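Local coordinates for protein bacterial leucyl aminopeptidase (Legionella pneumophila, PDB 6ESL) that probably removes N-terminal residues from peptides as a secreted zinc aminopeptidase of family M28 that takes part in nutrient acquisition during infection of amoebas, at residues I34-K39 with V57-I62; H38-E43 with K48-L53; E118-A123 with T242-P247; T193-D198 with V236-K241. All blocks are in the same frame, centred on the assembly; numbering follows the deposited sequence.

Contact 1 (I34-K39 with V57-I62); sequences ITVPHK and VETLTI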
loop_
_atom_site.group_PDB
_atom_site.type_symbol
_atom_site.label_atom_id
_atom_site.label_comp_id
_atom_site.label_asym_id
_atom_site.label_seq_id
_atom_site.Cartn_x
_atom_site.Cartn_y
_atom_site.Cartn_z
ATOM N N ILE B 34 2.269 29.257 13.826
ATOM C CA ILE B 34 1.455 30.351 13.264
ATOM C C ILE B 34 1.600 31.580 14.099
ATOM O O ILE B 34 1.411 31.516 15.306
ATOM C CB ILE B 34 -0.054 29.958 13.151
ATOM C CG1 ILE B 34 -0.215 28.865 12.149
ATOM C CG2 ILE B 34 -0.902 31.178 12.741
ATOM C CD1 ILE B 34 -1.580 28.190 12.094
ATOM N N THR B 35 1.929 32.709 13.480
ATOM C CA THR B 35 1.934 34.015 14.173
ATOM C C THR B 35 0.996 35.097 13.629
ATOM O O THR B 35 0.903 36.176 14.219
ATOM C CB THR B 35 3.340 34.638 14.241
ATOM O OG1 THR B 35 3.798 34.936 12.925
ATOM C CG2 THR B 35 4.300 33.661 14.927
ATOM N N VAL B 36 0.292 34.848 12.528
ATOM C CA VAL B 36 -0.816 35.731 12.173
ATOM C C VAL B 36 -1.908 35.646 13.284
ATOM O O VAL B 36 -2.047 34.618 13.986
ATOM C CB VAL B 36 -1.399 35.418 10.754
ATOM C CG1 VAL B 36 -0.296 35.341 9.662
ATOM C CG2 VAL B 36 -2.171 34.149 10.720
ATOM N N PRO B 37 -2.694 36.707 13.443
ATOM C CA PRO B 37 -3.854 36.621 14.344
ATOM C C PRO B 37 -4.819 35.483 13.989
ATOM O O PRO B 37 -5.082 35.216 12.800
ATOM C CB PRO B 37 -4.534 37.987 14.170
ATOM C CG PRO B 37 -3.538 38.907 13.511
ATOM C CD PRO B 37 -2.559 38.023 12.788
ATOM N N HIS B 38 -5.275 34.758 14.990
ATOM C CA HIS B 38 -6.133 33.605 14.778
ATOM C C HIS B 38 -6.842 33.204 16.065
ATOM O O HIS B 38 -6.299 33.407 17.151
ATOM C CB HIS B 38 -5.351 32.390 14.171
ATOM C CG HIS B 38 -4.282 31.821 15.067
ATOM N ND1 HIS B 38 -3.128 32.513 15.397
ATOM C CD2 HIS B 38 -4.203 30.626 15.704
ATOM C CE1 HIS B 38 -2.391 31.774 16.211
ATOM N NE2 HIS B 38 -3.018 30.623 16.412
ATOM N N LYS B 39 -8.043 32.652 15.955
ATOM C CA LYS B 39 -8.777 32.158 17.076
ATOM C C LYS B 39 -8.831 30.694 16.964
ATOM O O LYS B 39 -9.077 30.175 15.899
ATOM C CB LYS B 39 -10.247 32.631 17.084
ATOM C CG LYS B 39 -10.495 34.076 17.289
ATOM C CD LYS B 39 -12.019 34.428 17.252
ATOM C CE LYS B 39 -12.232 35.933 17.495
ATOM N NZ LYS B 39 -13.636 36.423 17.464
ATOM N N VAL B 57 -4.432 33.947 4.614
ATOM C CA VAL B 57 -4.360 32.548 4.240
ATOM C C VAL B 57 -3.105 32.234 3.454
ATOM O O VAL B 57 -2.515 31.206 3.664
ATOM C CB VAL B 57 -5.642 32.085 3.499
ATOM C CG1 VAL B 57 -5.520 30.766 2.853
ATOM C CG2 VAL B 57 -6.843 32.081 4.467
ATOM N N GLU B 58 -2.750 33.050 2.510
ATOM C CA GLU B 58 -1.569 32.834 1.661
ATOM C C GLU B 58 -0.265 32.850 2.516
ATOM O O GLU B 58 0.666 32.100 2.271
ATOM C CB GLU B 58 -1.483 33.974 0.594
ATOM C CG GLU B 58 -0.571 33.562 -0.554
ATOM C CD GLU B 58 -0.847 34.345 -1.810
ATOM O OE1 GLU B 58 -0.118 35.321 -1.982
ATOM O OE2 GLU B 58 -1.781 33.980 -2.597
ATOM N N THR B 59 -0.243 33.703 3.504
ATOM C CA THR B 59 0.812 33.712 4.527
ATOM C C THR B 59 0.969 32.355 5.160
ATOM O O THR B 59 2.145 31.853 5.288
ATOM C CB THR B 59 0.595 34.826 5.522
ATOM O OG1 THR B 59 0.709 36.067 4.836
ATOM C CG2 THR B 59 1.628 34.806 6.615
ATOM N N LEU B 60 -0.170 31.681 5.440
ATOM C CA LEU B 60 -0.112 30.361 6.013
ATOM C C LEU B 60 0.344 29.303 5.024
ATOM O O LEU B 60 0.869 28.305 5.415
ATOM C CB LEU B 60 -1.447 29.930 6.662
ATOM C CG LEU B 60 -1.903 30.921 7.778
ATOM C CD1 LEU B 60 -3.159 30.394 8.485
ATOM C CD2 LEU B 60 -0.816 31.147 8.833
ATOM N N THR B 61 0.073 29.494 3.744
ATOM C CA THR B 61 0.600 28.604 2.707
ATOM C C THR B 61 2.141 28.666 2.674
ATOM O O THR B 61 2.784 27.603 2.612
ATOM C CB THR B 61 0.033 28.948 1.312
ATOM O OG1 THR B 61 -1.385 28.750 1.343
ATOM C CG2 THR B 61 0.629 28.010 0.210
ATOM N N ILE B 62 2.667 29.835 2.687
ATOM C CA ILE B 62 4.102 30.077 2.685
ATOM C C ILE B 62 4.708 29.450 3.931
ATOM O O ILE B 62 5.653 28.690 3.833
ATOM C CB ILE B 62 4.509 31.558 2.585
ATOM C CG1 ILE B 62 3.997 32.243 1.283
ATOM C CG2 ILE B 62 6.025 31.725 2.634
ATOM C CD1 ILE B 62 4.217 31.408 0.040
#
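L60 and I34 meet at about a right angle, one methyl of the leucine being set against the branch methyl of the isoleucine: L60 CD2 lies 3.9 Å from I34 CG2. The same L60 CD2 is also 3.8 Å from V36 CG2, so a single methyl group is shared by two residues of 34-39, with the V36 side chain running obliquely to that of L60. In V36 the chi1 of -50° places CG2 between the backbone N and the carbonyl carbon and turns the two methyls to different partners. V36 CG1 takes the outer one, T59 CG2, at 3.6 Å, and the V36 and T59 side chains run antiparallel alongside one another. No hydrogen bond links the segments, and I34 CA and L60 CA are 7.4 Å apart. The contact joins the loop between helix 28-31 and strand 39-43 to the first turns of helix 57-67, which packs against the small antiparallel sheet of the N-terminal region; L24 of strand 21-27 and I50 of strand 47-53 continue the apolar layer. Within the loop, H38 ND1 donates to V36 O at 2.8 Å, approaching the carbonyl nearly end-on, and I34 CG2 sits over one face of the H38 ring, 3.7 Å above its plane and displaced from the ring centre. One residue before T59, E58 OE2 is hydrogen-bonded to the backbone N of D214 of the second subunit.

Contact 2 (H38-E43 with K48-L53); sequences HKILAE and KIIDVL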
loop_
_atom_site.group_PDB
_atom_site.type_symbol
_atom_site.label_atom_id
_atom_site.label_comp_id
_atom_site.label_asym_id
_atom_site.label_seq_id
_atom_site.Cartn_x
_atom_site.Cartn_y
_atom_site.Cartn_z
ATOM N N HIS B 38 -5.275 34.758 14.990
ATOM C CA HIS B 38 -6.133 33.605 14.778
ATOM C C HIS B 38 -6.842 33.204 16.065
ATOM O O HIS B 38 -6.299 33.407 17.151
ATOM C CB HIS B 38 -5.351 32.390 14.171
ATOM C CG HIS B 38 -4.282 31.821 15.067
ATOM N ND1 HIS B 38 -3.128 32.513 15.397
ATOM C CD2 HIS B 38 -4.203 30.626 15.704
ATOM C CE1 HIS B 38 -2.391 31.774 16.211
ATOM N NE2 HIS B 38 -3.018 30.623 16.412
ATOM N N LYS B 39 -8.043 32.652 15.955
ATOM C CA LYS B 39 -8.777 32.158 17.076
ATOM C C LYS B 39 -8.831 30.694 16.964
ATOM O O LYS B 39 -9.077 30.175 15.899
ATOM C CB LYS B 39 -10.247 32.631 17.084
ATOM C CG LYS B 39 -10.495 34.076 17.289
ATOM C CD LYS B 39 -12.019 34.428 17.252
ATOM C CE LYS B 39 -12.232 35.933 17.495
ATOM N NZ LYS B 39 -13.636 36.423 17.464
ATOM N N ILE B 40 -8.638 30.016 18.074
ATOM C CA ILE B 40 -8.767 28.579 18.118
ATOM C C ILE B 40 -10.238 28.289 18.307
ATOM O O ILE B 40 -10.823 28.774 19.247
ATOM C CB ILE B 40 -8.012 27.935 19.283
ATOM C CG1 ILE B 40 -6.570 28.487 19.448
ATOM C CG2 ILE B 40 -8.033 26.431 19.144
ATOM C CD1 ILE B 40 -5.756 28.521 18.194
ATOM N N LEU B 41 -10.829 27.492 17.418
ATOM C CA LEU B 41 -12.244 27.155 17.511
ATOM C C LEU B 41 -12.431 25.788 18.134
ATOM O O LEU B 41 -13.495 25.499 18.711
ATOM C CB LEU B 41 -12.926 27.180 16.119
ATOM C CG LEU B 41 -12.943 28.567 15.452
ATOM C CD1 LEU B 41 -13.550 28.402 14.086
ATOM C CD2 LEU B 41 -13.651 29.650 16.221
ATOM N N ALA B 42 -11.462 24.914 17.944
ATOM C CA ALA B 42 -11.508 23.581 18.458
ATOM C C ALA B 42 -10.118 22.982 18.309
ATOM O O ALA B 42 -9.349 23.438 17.483
ATOM C CB ALA B 42 -12.505 22.734 17.638
ATOM N N GLU B 43 -9.818 21.992 19.118
ATOM C CA GLU B 43 -8.589 21.266 19.003
ATOM C C GLU B 43 -8.597 19.930 19.642
ATOM O O GLU B 43 -9.333 19.654 20.554
ATOM C CB GLU B 43 -7.374 22.067 19.411
ATOM C CG GLU B 43 -7.201 22.387 20.859
ATOM C CD GLU B 43 -5.859 23.022 21.116
ATOM O OE1 GLU B 43 -4.833 22.304 21.072
ATOM O OE2 GLU B 43 -5.836 24.223 21.348
ATOM N N LYS B 48 -5.729 21.586 15.203
ATOM C CA LYS B 48 -6.547 22.713 15.597
ATOM C C LYS B 48 -7.436 23.093 14.386
ATOM O O LYS B 48 -7.007 22.979 13.262
ATOM C CB LYS B 48 -5.724 23.940 15.946
ATOM C CG LYS B 48 -4.843 23.693 17.171
ATOM C CD LYS B 48 -4.260 24.938 17.737
ATOM C CE LYS B 48 -3.304 24.513 18.857
ATOM N NZ LYS B 48 -2.644 25.714 19.290
ATOM N N ILE B 49 -8.627 23.607 14.645
ATOM C CA ILE B 49 -9.356 24.421 13.692
ATOM C C ILE B 49 -9.278 25.831 14.139
ATOM O O ILE B 49 -9.728 26.233 15.257
ATOM C CB ILE B 49 -10.806 23.918 13.477
ATOM C CG1 ILE B 49 -10.756 22.563 12.870
ATOM C CG2 ILE B 49 -11.594 24.938 12.661
ATOM C CD1 ILE B 49 -12.023 21.748 12.839
ATOM N N ILE B 50 -8.782 26.659 13.246
ATOM C CA ILE B 50 -8.583 28.026 13.549
ATOM C C ILE B 50 -9.408 28.918 12.629
ATOM O O ILE B 50 -9.796 28.490 11.540
ATOM C CB ILE B 50 -7.097 28.455 13.423
ATOM C CG1 ILE B 50 -6.550 28.318 11.977
ATOM C CG2 ILE B 50 -6.241 27.593 14.359
ATOM C CD1 ILE B 50 -5.230 29.021 11.801
ATOM N N ASP B 51 -9.678 30.104 13.104
ATOM C CA ASP B 51 -10.313 31.125 12.326
ATOM C C ASP B 51 -9.279 32.163 12.030
ATOM O O ASP B 51 -8.604 32.650 12.975
ATOM C CB ASP B 51 -11.450 31.798 13.195
ATOM C CG ASP B 51 -12.205 32.837 12.432
ATOM O OD1 ASP B 51 -11.761 33.982 12.373
ATOM O OD2 ASP B 51 -13.182 32.477 11.765
ATOM N N VAL B 52 -9.242 32.634 10.810
ATOM C CA VAL B 52 -8.307 33.657 10.425
ATOM C C VAL B 52 -8.907 34.550 9.381
ATOM O O VAL B 52 -9.874 34.206 8.796
ATOM C CB VAL B 52 -7.054 33.040 9.796
ATOM C CG1 VAL B 52 -6.389 32.126 10.778
ATOM C CG2 VAL B 52 -7.413 32.284 8.533
ATOM N N LEU B 53 -8.342 35.717 9.173
ATOM C CA LEU B 53 -8.788 36.573 8.101
ATOM C C LEU B 53 -8.391 35.928 6.780
ATOM O O LEU B 53 -7.341 35.340 6.689
ATOM C CB LEU B 53 -8.073 37.890 8.136
ATOM C CG LEU B 53 -8.350 38.938 9.197
ATOM C CD1 LEU B 53 -7.747 40.218 8.694
ATOM C CD2 LEU B 53 -9.831 39.087 9.392
#
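A beta hairpin of strands 39-43 and 47-53 brings K39 opposite D51 as a hydrogen-bonded antiparallel pair: K39 N reaches D51 O at 3.0 Å and D51 N returns to K39 O at 2.9 Å. One step on, I40 and I50 form a non-hydrogen-bonded pair, with I40 CD1 4.0 Å from I50 CG2. The register then slips by one residue. L41 N donates to I49 O at 2.7 Å with a nearly linear approach to the carbonyl (170°), while A42 N makes a weak bond to the same oxygen; two consecutive residues facing I49 define a classic beta bulge. Strand 39-43 is an edge strand of the four-stranded antiparallel sheet, and 47-53 pairs on its other side with 21-27. At the bulge L41 CD1 crosses to D51 CB at 4.1 Å, and the carboxylate of D51 is held by Q23 through OD2. On the face bearing I40 and I50, the CD2 edge of the H38 ring meets I50 CG2. The E43 and K48 chains extend in parallel, with the E43 carboxylate beside K48 CE, yet E43 OE2 and K48 NZ remain 4.1 Å apart, beyond a salt bridge; E43 OE1 instead accepts from Q28.

Contact 3 (E118-A123 with T242-P247); sequences EEEVNA and TTFKRP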
loop_
_atom_site.group_PDB
_atom_site.type_symbol
_atom_site.label_atom_id
_atom_site.label_comp_id
_atom_site.label_asym_id
_atom_site.label_seq_id
_atom_site.Cartn_x
_atom_site.Cartn_y
_atom_site.Cartn_z
ATOM N N GLU B 118 23.894 -1.649 -0.959
ATOM C CA GLU B 118 24.090 -2.403 -2.197
ATOM C C GLU B 118 25.224 -3.348 -2.219
ATOM O O GLU B 118 25.017 -4.491 -2.583
ATOM C CB GLU B 118 24.242 -1.477 -3.392
ATOM C CG GLU B 118 22.880 -1.100 -3.903
ATOM C CD GLU B 118 22.920 -0.248 -5.117
ATOM O OE1 GLU B 118 23.383 -0.798 -6.145
ATOM O OE2 GLU B 118 22.472 0.922 -5.014
ATOM N N GLU B 119 26.434 -2.886 -1.889
ATOM C CA GLU B 119 27.577 -3.782 -2.030
ATOM C C GLU B 119 27.492 -4.987 -1.101
ATOM O O GLU B 119 27.718 -6.112 -1.570
ATOM C CB GLU B 119 28.940 -3.067 -1.861
ATOM C CG GLU B 119 29.251 -2.069 -2.980
ATOM C CD GLU B 119 30.556 -1.325 -2.763
ATOM O OE1 GLU B 119 31.134 -1.440 -1.644
ATOM O OE2 GLU B 119 31.024 -0.659 -3.716
ATOM N N GLU B 120 27.131 -4.769 0.161
ATOM C CA GLU B 120 27.006 -5.858 1.128
ATOM C C GLU B 120 25.913 -6.856 0.735
ATOM O O GLU B 120 26.098 -8.067 0.859
ATOM C CB GLU B 120 26.728 -5.303 2.526
ATOM C CG GLU B 120 26.552 -6.369 3.594
ATOM C CD GLU B 120 26.273 -5.782 4.963
ATOM O OE1 GLU B 120 26.247 -4.539 5.085
ATOM O OE2 GLU B 120 26.079 -6.563 5.919
ATOM N N VAL B 121 24.779 -6.345 0.262
ATOM C CA VAL B 121 23.652 -7.218 -0.172
ATOM C C VAL B 121 24.036 -8.052 -1.396
ATOM O O VAL B 121 23.907 -9.293 -1.418
ATOM C CB VAL B 121 22.401 -6.376 -0.539
ATOM C CG1 VAL B 121 21.338 -7.270 -1.167
ATOM C CG2 VAL B 121 21.813 -5.688 0.692
ATOM N N ASN B 122 24.598 -7.373 -2.395
ATOM C CA ASN B 122 24.938 -8.041 -3.658
ATOM C C ASN B 122 25.984 -9.093 -3.481
ATOM O O ASN B 122 25.906 -10.130 -4.129
ATOM C CB ASN B 122 25.281 -7.035 -4.783
ATOM C CG ASN B 122 24.011 -6.473 -5.437
ATOM O OD1 ASN B 122 23.074 -7.223 -5.723
ATOM N ND2 ASN B 122 23.944 -5.173 -5.614
ATOM N N ALA B 123 26.900 -8.871 -2.547
ATOM C CA ALA B 123 27.905 -9.910 -2.199
ATOM C C ALA B 123 27.299 -11.065 -1.453
ATOM O O ALA B 123 27.626 -12.246 -1.710
ATOM C CB ALA B 123 29.051 -9.295 -1.374
ATOM N N THR B 242 29.934 -9.368 9.568
ATOM C CA THR B 242 29.428 -8.060 9.877
ATOM C C THR B 242 28.793 -8.028 11.259
ATOM O O THR B 242 28.123 -9.000 11.721
ATOM C CB THR B 242 28.314 -7.692 8.878
ATOM O OG1 THR B 242 28.770 -8.000 7.571
ATOM C CG2 THR B 242 27.873 -6.213 8.992
ATOM N N THR B 243 28.963 -6.868 11.875
ATOM C CA THR B 243 28.332 -6.539 13.121
ATOM C C THR B 243 27.172 -5.617 12.755
ATOM O O THR B 243 27.400 -4.501 12.288
ATOM C CB THR B 243 29.334 -5.881 14.093
ATOM O OG1 THR B 243 30.358 -6.834 14.418
ATOM C CG2 THR B 243 28.597 -5.332 15.377
ATOM N N PHE B 244 25.939 -6.092 12.945
ATOM C CA PHE B 244 24.801 -5.302 12.536
ATOM C C PHE B 244 24.441 -4.354 13.651
ATOM O O PHE B 244 24.885 -4.569 14.779
ATOM C CB PHE B 244 23.663 -6.252 12.134
ATOM C CG PHE B 244 23.995 -7.079 10.899
ATOM C CD1 PHE B 244 24.019 -6.483 9.638
ATOM C CD2 PHE B 244 24.290 -8.411 11.009
ATOM C CE1 PHE B 244 24.321 -7.217 8.501
ATOM C CE2 PHE B 244 24.583 -9.156 9.879
ATOM C CZ PHE B 244 24.604 -8.558 8.622
ATOM N N LYS B 245 23.698 -3.302 13.341
ATOM C CA LYS B 245 23.157 -2.388 14.352
ATOM C C LYS B 245 21.901 -2.886 15.085
ATOM O O LYS B 245 21.392 -2.174 15.948
ATOM C CB LYS B 245 22.833 -1.050 13.709
ATOM C CG LYS B 245 24.096 -0.307 13.294
ATOM C CD LYS B 245 23.706 0.951 12.526
ATOM C CE LYS B 245 22.954 1.949 13.396
ATOM N NZ LYS B 245 22.750 3.170 12.547
ATOM N N ARG B 246 21.356 -4.055 14.700
ATOM C CA ARG B 246 20.101 -4.597 15.288
ATOM C C ARG B 246 20.217 -6.101 15.376
ATOM O O ARG B 246 20.883 -6.707 14.542
ATOM C CB ARG B 246 18.831 -4.235 14.436
ATOM C CG ARG B 246 18.588 -2.763 14.224
ATOM C CD ARG B 246 17.486 -2.546 13.240
ATOM N NE ARG B 246 17.211 -1.119 13.117
ATOM C CZ ARG B 246 16.531 -0.370 14.000
ATOM N NH1 ARG B 246 16.061 -0.861 15.137
ATOM N NH2 ARG B 246 16.355 0.906 13.801
ATOM N N PRO B 247 19.570 -6.715 16.382
ATOM C CA PRO B 247 19.500 -8.181 16.349
ATOM C C PRO B 247 18.599 -8.633 15.161
ATOM O O PRO B 247 17.632 -7.931 14.772
ATOM C CB PRO B 247 18.855 -8.533 17.672
ATOM C CG PRO B 247 18.111 -7.314 18.088
ATOM C CD PRO B 247 18.709 -6.126 17.431
#
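E120 has the largest share of the buried surface here, and one atom of it, OE2, makes all the close approaches to T242 and F244. Its chain leaves helix 118-125 fully stretched, with CG anti to the backbone N (chi1 179°) and the carbons beyond CG continuing straight, which carries the carboxylate across to the loop 242-247. T242 comes from the opposite direction. T242 CG2 is 3.6 Å from E120 OE2 and T242 OG1 is 3.5 Å from it, the latter no more than a weak hydrogen bond. F244 supplies the third element: its CE1 lies 3.2 Å from E120 OE2 and its CZ 3.7 Å. The oxygen approaches the ring obliquely, and the carboxylate and ring planes are only 13° apart. On the loop itself, T242 CG2 rests 3.7 Å above one face of the F244 ring, over its outer part, so the methyl lies against both the ring and the carboxylate. The loop leads from helix 220-239 into strand 248-253 of the M28 peptidase fold, and the contact ties it to helix 118-125. I388 and S392, near the chain's C-terminus, pack against E120 as well, and S392 also touches F244. With no strong hydrogen bond between the segments, E120 OE2 meets mainly aromatic and methyl carbons, which implies that the carboxylate is held here by close packing more than by a directed bond between the segments.

Contact 4 (T193-D198 with V236-K241); sequences TVIGKD and VILSSK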
loop_
_atom_site.group_PDB
_atom_site.type_symbol
_atom_site.label_atom_id
_atom_site.label_comp_id
_atom_site.label_asym_id
_atom_site.label_seq_id
_atom_site.Cartn_x
_atom_site.Cartn_y
_atom_site.Cartn_z
ATOM N N THR B 193 15.381 -18.050 16.864
ATOM C CA THR B 193 16.827 -17.972 16.703
ATOM C C THR B 193 17.210 -16.504 16.610
ATOM O O THR B 193 16.392 -15.669 16.227
ATOM C CB THR B 193 17.297 -18.704 15.434
ATOM O OG1 THR B 193 16.967 -17.925 14.278
ATOM C CG2 THR B 193 16.631 -20.067 15.328
ATOM N N VAL B 194 18.451 -16.186 16.961
ATOM C CA VAL B 194 18.884 -14.787 16.954
ATOM C C VAL B 194 20.343 -14.653 16.630
ATOM O O VAL B 194 21.162 -15.469 17.126
ATOM C CB VAL B 194 18.506 -14.025 18.262
ATOM C CG1 VAL B 194 19.180 -14.603 19.500
ATOM C CG2 VAL B 194 18.747 -12.529 18.127
ATOM N N ILE B 195 20.652 -13.659 15.791
ATOM C CA ILE B 195 22.026 -13.294 15.442
ATOM C C ILE B 195 22.235 -11.893 15.955
ATOM O O ILE B 195 21.586 -10.980 15.457
ATOM C CB ILE B 195 22.311 -13.390 13.927
ATOM C CG1 ILE B 195 22.113 -14.841 13.471
ATOM C CG2 ILE B 195 23.769 -13.020 13.617
ATOM C CD1 ILE B 195 21.810 -14.973 11.986
ATOM N N GLY B 196 23.141 -11.744 16.949
ATOM C CA GLY B 196 23.315 -10.468 17.666
ATOM C C GLY B 196 22.495 -10.427 18.946
ATOM O O GLY B 196 21.787 -9.431 19.239
ATOM N N LYS B 197 22.595 -11.505 19.717
ATOM C CA LYS B 197 21.777 -11.728 20.913
ATOM C C LYS B 197 21.827 -10.613 21.941
ATOM O O LYS B 197 20.834 -10.385 22.607
ATOM C CB LYS B 197 22.145 -13.018 21.596
ATOM C CG LYS B 197 23.486 -12.948 22.328
ATOM C CD LYS B 197 24.072 -14.321 22.590
ATOM C CE LYS B 197 25.171 -14.262 23.649
ATOM N NZ LYS B 197 25.376 -15.579 24.263
ATOM N N ASP B 198 22.968 -9.929 22.060
ATOM C CA ASP B 198 23.127 -8.831 23.039
ATOM C C ASP B 198 22.789 -7.417 22.566
ATOM O O ASP B 198 22.870 -6.486 23.344
ATOM C CB ASP B 198 24.530 -8.877 23.678
ATOM C CG ASP B 198 24.780 -10.184 24.368
ATOM O OD1 ASP B 198 23.845 -10.587 25.087
ATOM O OD2 ASP B 198 25.840 -10.843 24.167
ATOM N N VAL B 236 23.704 -17.622 5.294
ATOM C CA VAL B 236 24.471 -16.519 4.710
ATOM C C VAL B 236 24.814 -15.446 5.761
ATOM O O VAL B 236 25.951 -14.978 5.823
ATOM C CB VAL B 236 23.757 -15.909 3.443
ATOM C CG1 VAL B 236 24.434 -14.630 3.012
ATOM C CG2 VAL B 236 23.693 -16.944 2.279
ATOM N N ILE B 237 23.853 -15.064 6.591
ATOM C CA ILE B 237 24.133 -14.097 7.670
ATOM C C ILE B 237 25.133 -14.689 8.698
ATOM O O ILE B 237 26.071 -14.008 9.136
ATOM C CB ILE B 237 22.840 -13.738 8.415
ATOM C CG1 ILE B 237 21.770 -13.211 7.445
ATOM C CG2 ILE B 237 23.099 -12.644 9.432
ATOM C CD1 ILE B 237 22.267 -12.170 6.456
ATOM N N LEU B 238 24.941 -15.965 9.042
ATOM C CA LEU B 238 25.832 -16.634 10.017
ATOM C C LEU B 238 27.259 -16.694 9.549
ATOM O O LEU B 238 28.165 -16.712 10.398
ATOM C CB LEU B 238 25.393 -18.060 10.280
ATOM C CG LEU B 238 24.137 -18.226 11.104
ATOM C CD1 LEU B 238 23.762 -19.689 11.086
ATOM C CD2 LEU B 238 24.348 -17.670 12.509
ATOM N N SER B 239 27.458 -16.810 8.219
ATOM C CA SER B 239 28.790 -16.894 7.605
ATOM C C SER B 239 29.362 -15.485 7.346
ATOM O O SER B 239 30.527 -15.347 7.037
ATOM C CB SER B 239 28.743 -17.718 6.314
ATOM O OG SER B 239 28.102 -16.978 5.295
ATOM N N SER B 240 28.596 -14.425 7.516
ATOM C CA SER B 240 29.226 -13.117 7.419
ATOM C C SER B 240 29.931 -12.705 8.744
ATOM O O SER B 240 29.681 -13.263 9.824
ATOM C CB SER B 240 28.237 -12.067 6.954
ATOM O OG SER B 240 27.219 -11.900 7.887
ATOM N N LYS B 241 30.795 -11.709 8.622
ATOM C CA LYS B 241 31.568 -11.176 9.697
ATOM C C LYS B 241 31.064 -9.812 10.117
ATOM O O LYS B 241 31.670 -9.187 10.975
ATOM C CB LYS B 241 32.996 -11.040 9.213
ATOM C CG LYS B 241 33.532 -12.247 8.488
ATOM C CD LYS B 241 33.814 -13.410 9.427
ATOM C CE LYS B 241 34.539 -14.523 8.666
ATOM N NZ LYS B 241 35.092 -15.523 9.595
#
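The end of strand 188-195 passes the last turn of helix 220-239 without any backbone bond between them, I195 CA and L238 CA being 7.4 Å apart. I195 bridges that gap. Its CD1 lies 3.7 Å from I237 CG2, and its CG1 is likewise 3.7 Å from L238 CD2; both pairs of side chains meet at a slant. With I195 CG1 anti to the carbonyl carbon (chi1 -62°), the longer branch is directed at the helix and its terminal methyl touches both helix residues, as L238 CD2 lies 3.7 Å from I195 CD1 too. This is a strand-to-helix packing layer of the M28 alpha/beta fold, in which the helix lies against the mixed sheet. F250 of strand 248-253 touches I195 and I237, while F164 of helix 151-170 touches I195 and L238. Near the C-terminal end of the helix, S239 OG donates to V236 O at 3.0 Å, and S240 OG to I237 O at 2.7 Å, an oxygen that also receives S240 N. All three touching side chains are buried and aliphatic, so strand and helix are joined by van der Waals contact and the exclusion of water, and these hydroxyl bonds take no part.

In the fold
Contacts 1 and 2 share H38 and K39 and belong to the small N-terminal unit, where I34 and L60 both reach I50 and join the loop and helix packing to the hairpin. Contacts 3 and 4 lie in the peptidase part, touching through F244 with I237 and through P247 with G196; contact 4 is nested in the chain loop that contact 3 closes. The two pairs do not touch, with centres about 47 to 54 Å apart. Contact 4 is fully buried and aliphatic, whereas the other three are partly buried: contact 1 is apolar with an exposed T59, contact 2 relies on backbone hydrogen bonds, and contact 3 sets a carboxylate against carbon.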